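Local atomic coordinates of extracellular solute-binding protein family 5 (Brucella melitensis, PDB entry 4ONY), a protein that probably binds peptides or related solutes in the periplasm and delivers them to an ABC transporter for import. Residues G312-P320 with S507-G518. Numbering follows the deposited sequence.
Sequences GFVFNTRRP and SRDVQGSFNFAG
The guanidinium of Arg-318 lies with one face over Gly-518, whose CA sits 3.3 Å above its plane toward the rim, while backbone oxygens of 507-518 line its edge; Phe-480, outside both segments, makes a cation-pi contact with Arg-318. Arg-318 NE and NH2 converge side-on on Arg-508 O, the Arg-318 NH2 bond (2.9 Å) using a lone pair in the carbonyl plane. Arg-318 NH2 also reaches Asn-515 O at 2.8 Å, nearly along the C=O axis, and Arg-318 NH1 bonds weakly to Phe-516 O. Within its own segment, Asn-316 OD1 takes Arg-318 N and NH1 from opposite faces of its plane, the first bond forming an Asx turn; Asn-316 ND2 is held by Tyr-482 O. The guanidinium of Arg-508 receives Arg-318 CG 3.8 Å above the centre of one face; the two arginine side chains run antiparallel past one another, their guanidinium planes 21° apart. At the edge, Arg-508 NH1 bonds Gly-518 O of its own segment at 2.8 Å. Thr-317 OG1, set between backbone N and carbonyl carbon (chi1 71°), donates to Ala-517 O at 2.7 Å in the carbonyl plane; Thr-317 N approaches the same oxygen from above that plane. On the strand side of the turn, Val-314 CG1 packs on Ala-517 CB (3.8 Å) and Phe-516 CB. The contact fastens type I turn 515-518, between helices 499-503 and 522-533, to type I turn 316-319 after strand 310-315, a central strand of the six-stranded mixed sheet. Carbonyl dipoles probably stabilise the Arg-318 cation by their negative ends, and its bonds fix the guanidinium's rotation.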
loop_
_atom_site.group_PDB
_atom_site.type_symbol
_atom_site.label_atom_id
_atom_site.label_comp_id
_atom_site.label_asym_id
_atom_site.label_seq_id
_atom_site.Cartn_x
_atom_site.Cartn_y
_atom_site.Cartn_z
ATOM N N GLY A 312 -14.020 4.549 -2.096
ATOM C CA GLY A 312 -15.040 5.428 -2.658
ATOM C C GLY A 312 -16.091 4.697 -3.428
ATOM O O GLY A 312 -15.880 3.526 -3.801
ATOM N N PHE A 313 -17.218 5.378 -3.710
ATOM C CA PHE A 313 -18.147 4.869 -4.702
ATOM C C PHE A 313 -17.558 5.213 -6.044
ATOM O O PHE A 313 -17.003 6.301 -6.212
ATOM C CB PHE A 313 -19.524 5.482 -4.573
ATOM C CG PHE A 313 -20.265 5.089 -3.348
ATOM C CD1 PHE A 313 -20.827 3.826 -3.233
ATOM C CD2 PHE A 313 -20.470 5.998 -2.319
ATOM C CE1 PHE A 313 -21.560 3.461 -2.123
ATOM C CE2 PHE A 313 -21.236 5.631 -1.196
ATOM C CZ PHE A 313 -21.779 4.357 -1.107
ATOM N N VAL A 314 -17.604 4.277 -6.974
ATOM C CA VAL A 314 -17.039 4.420 -8.290
ATOM C C VAL A 314 -18.122 4.493 -9.332
ATOM O O VAL A 314 -18.980 3.628 -9.396
ATOM C CB VAL A 314 -16.097 3.258 -8.646
ATOM C CG1 VAL A 314 -15.437 3.529 -9.984
ATOM C CG2 VAL A 314 -14.965 3.143 -7.622
ATOM N N PHE A 315 -18.123 5.548 -10.127
ATOM C CA PHE A 315 -19.048 5.686 -11.243
ATOM C C PHE A 315 -18.470 4.962 -12.455
ATOM O O PHE A 315 -17.347 5.272 -12.878
ATOM C CB PHE A 315 -19.193 7.157 -11.671
ATOM C CG PHE A 315 -19.813 8.079 -10.623
ATOM C CD1 PHE A 315 -21.200 8.135 -10.464
ATOM C CD2 PHE A 315 -19.012 8.924 -9.895
ATOM C CE1 PHE A 315 -21.790 9.000 -9.537
ATOM C CE2 PHE A 315 -19.576 9.785 -8.948
ATOM C CZ PHE A 315 -20.970 9.816 -8.779
ATOM N N ASN A 316 -19.232 4.043 -13.052
ATOM C CA ASN A 316 -18.845 3.518 -14.374
ATOM C C ASN A 316 -19.199 4.496 -15.492
ATOM O O ASN A 316 -20.307 4.477 -16.022
ATOM C CB ASN A 316 -19.481 2.161 -14.676
ATOM C CG ASN A 316 -18.919 1.513 -15.928
ATOM O OD1 ASN A 316 -18.054 2.070 -16.603
ATOM N ND2 ASN A 316 -19.446 0.321 -16.266
ATOM N N THR A 317 -18.218 5.312 -15.878
ATOM C CA THR A 317 -18.424 6.383 -16.859
ATOM C C THR A 317 -18.736 5.822 -18.241
ATOM O O THR A 317 -19.194 6.550 -19.100
ATOM C CB THR A 317 -17.240 7.398 -16.975
ATOM O OG1 THR A 317 -16.104 6.803 -17.594
ATOM C CG2 THR A 317 -16.859 7.987 -15.619
ATOM N N ARG A 318 -18.504 4.528 -18.463
ATOM C CA ARG A 318 -18.924 3.906 -19.725
ATOM C C ARG A 318 -20.453 3.892 -19.879
ATOM O O ARG A 318 -20.967 3.742 -20.992
ATOM C CB ARG A 318 -18.408 2.442 -19.827
ATOM C CG ARG A 318 -16.884 2.308 -19.682
ATOM C CD ARG A 318 -16.491 0.827 -19.512
ATOM N NE ARG A 318 -15.069 0.596 -19.190
ATOM C CZ ARG A 318 -14.546 0.663 -17.986
ATOM N NH1 ARG A 318 -15.279 1.045 -16.946
ATOM N NH2 ARG A 318 -13.255 0.433 -17.813
ATOM N N ARG A 319 -21.191 3.891 -18.784
ATOM C CA ARG A 319 -22.644 3.849 -18.880
ATOM C C ARG A 319 -23.166 5.257 -19.166
ATOM O O ARG A 319 -22.765 6.215 -18.486
ATOM C CB ARG A 319 -23.242 3.310 -17.577
ATOM C CG ARG A 319 -22.847 1.859 -17.272
ATOM C CD ARG A 319 -23.913 0.915 -17.721
ATOM N NE ARG A 319 -23.430 -0.456 -17.888
ATOM C CZ ARG A 319 -23.685 -1.465 -17.064
ATOM N NH1 ARG A 319 -24.437 -1.315 -15.954
ATOM N NH2 ARG A 319 -23.208 -2.663 -17.378
ATOM N N PRO A 320 -24.069 5.417 -20.154
ATOM C CA PRO A 320 -24.510 6.768 -20.461
ATOM C C PRO A 320 -25.029 7.574 -19.231
ATOM O O PRO A 320 -24.850 8.808 -19.130
ATOM C CB PRO A 320 -25.635 6.515 -21.463
ATOM C CG PRO A 320 -25.162 5.274 -22.195
ATOM C CD PRO A 320 -24.490 4.442 -21.167
ATOM N N SER A 507 -6.332 1.409 -20.756
ATOM C CA SER A 507 -6.931 0.416 -19.869
ATOM C C SER A 507 -8.477 0.470 -19.782
ATOM O O SER A 507 -9.115 -0.468 -19.286
ATOM C CB SER A 507 -6.319 0.519 -18.487
ATOM O OG SER A 507 -6.705 1.713 -17.869
ATOM N N ARG A 508 -9.092 1.567 -20.218
ATOM C CA ARG A 508 -10.555 1.667 -20.148
ATOM C C ARG A 508 -11.226 0.523 -20.888
ATOM O O ARG A 508 -12.249 0.047 -20.464
ATOM C CB ARG A 508 -11.033 3.003 -20.728
ATOM C CG ARG A 508 -12.556 3.094 -20.943
ATOM C CD ARG A 508 -12.874 4.447 -21.532
ATOM N NE ARG A 508 -14.199 4.484 -22.144
ATOM C CZ ARG A 508 -15.252 5.139 -21.696
ATOM N NH1 ARG A 508 -15.237 5.834 -20.552
ATOM N NH2 ARG A 508 -16.362 5.111 -22.409
ATOM N N ASP A 509 -10.662 0.118 -22.015
ATOM C CA ASP A 509 -11.272 -0.917 -22.848
ATOM C C ASP A 509 -10.655 -2.287 -22.717
ATOM O O ASP A 509 -10.874 -3.129 -23.549
ATOM C CB ASP A 509 -11.199 -0.479 -24.282
ATOM C CG ASP A 509 -12.099 0.719 -24.556
ATOM O OD1 ASP A 509 -13.021 0.983 -23.807
ATOM O OD2 ASP A 509 -11.900 1.402 -25.535
ATOM N N VAL A 510 -9.846 -2.505 -21.704
ATOM C CA VAL A 510 -9.229 -3.791 -21.508
ATOM C C VAL A 510 -9.909 -4.493 -20.356
ATOM O O VAL A 510 -9.776 -4.076 -19.197
ATOM C CB VAL A 510 -7.725 -3.647 -21.232
ATOM C CG1 VAL A 510 -7.114 -4.996 -20.814
ATOM C CG2 VAL A 510 -7.025 -3.081 -22.484
ATOM N N GLN A 511 -10.665 -5.538 -20.688
ATOM C CA GLN A 511 -11.312 -6.343 -19.676
ATOM C C GLN A 511 -10.279 -6.917 -18.717
ATOM O O GLN A 511 -9.234 -7.370 -19.165
ATOM C CB GLN A 511 -12.117 -7.438 -20.338
ATOM C CG GLN A 511 -13.370 -6.857 -20.965
ATOM C CD GLN A 511 -14.263 -7.915 -21.527
ATOM O OE1 GLN A 511 -13.891 -9.103 -21.639
ATOM N NE2 GLN A 511 -15.456 -7.493 -21.880
ATOM N N GLY A 512 -10.562 -6.818 -17.410
ATOM C CA GLY A 512 -9.642 -7.236 -16.391
ATOM C C GLY A 512 -8.699 -6.170 -15.879
ATOM O O GLY A 512 -8.011 -6.382 -14.903
ATOM N N SER A 513 -8.648 -4.996 -16.513
ATOM C CA SER A 513 -7.847 -3.881 -15.966
ATOM C C SER A 513 -8.484 -3.358 -14.691
ATOM O O SER A 513 -9.610 -3.775 -14.295
ATOM C CB SER A 513 -7.758 -2.722 -16.963
ATOM O OG SER A 513 -8.902 -1.900 -16.929
ATOM N N PHE A 514 -7.767 -2.456 -14.039
ATOM C CA PHE A 514 -8.222 -1.873 -12.762
ATOM C C PHE A 514 -8.841 -0.485 -12.967
ATOM O O PHE A 514 -9.020 0.293 -11.996
ATOM C CB PHE A 514 -7.048 -1.819 -11.764
ATOM C CG PHE A 514 -6.487 -3.187 -11.454
ATOM C CD1 PHE A 514 -7.134 -4.020 -10.534
ATOM C CD2 PHE A 514 -5.376 -3.671 -12.116
ATOM C CE1 PHE A 514 -6.670 -5.308 -10.274
ATOM C CE2 PHE A 514 -4.898 -4.963 -11.869
ATOM C CZ PHE A 514 -5.552 -5.782 -10.958
ATOM N N ASN A 515 -9.154 -0.147 -14.214
ATOM C CA ASN A 515 -9.742 1.188 -14.497
ATOM C C ASN A 515 -11.257 1.083 -14.347
ATOM O O ASN A 515 -12.001 1.074 -15.340
ATOM C CB ASN A 515 -9.355 1.605 -15.913
ATOM C CG ASN A 515 -9.699 3.066 -16.233
ATOM O OD1 ASN A 515 -10.473 3.740 -15.539
ATOM N ND2 ASN A 515 -9.070 3.557 -17.263
ATOM N N PHE A 516 -11.712 0.976 -13.118
ATOM C CA PHE A 516 -13.136 0.702 -12.869
ATOM C C PHE A 516 -14.055 1.825 -13.267
ATOM O O PHE A 516 -15.186 1.564 -13.611
ATOM C CB PHE A 516 -13.324 0.289 -11.412
ATOM C CG PHE A 516 -12.502 -0.933 -11.048
ATOM C CD1 PHE A 516 -12.644 -2.138 -11.758
ATOM C CD2 PHE A 516 -11.601 -0.890 -10.039
ATOM C CE1 PHE A 516 -11.886 -3.258 -11.448
ATOM C CE2 PHE A 516 -10.839 -2.014 -9.724
ATOM C CZ PHE A 516 -11.000 -3.180 -10.404
ATOM N N ALA A 517 -13.600 3.078 -13.204
ATOM C CA ALA A 517 -14.431 4.206 -13.643
ATOM C C ALA A 517 -14.428 4.422 -15.152
ATOM O O ALA A 517 -15.292 5.174 -15.667
ATOM C CB ALA A 517 -14.006 5.491 -12.971
ATOM N N GLY A 518 -13.523 3.753 -15.876
ATOM C CA GLY A 518 -13.407 3.947 -17.309
ATOM C C GLY A 518 -12.820 5.309 -17.674
ATOM O O GLY A 518 -13.284 5.962 -18.599
#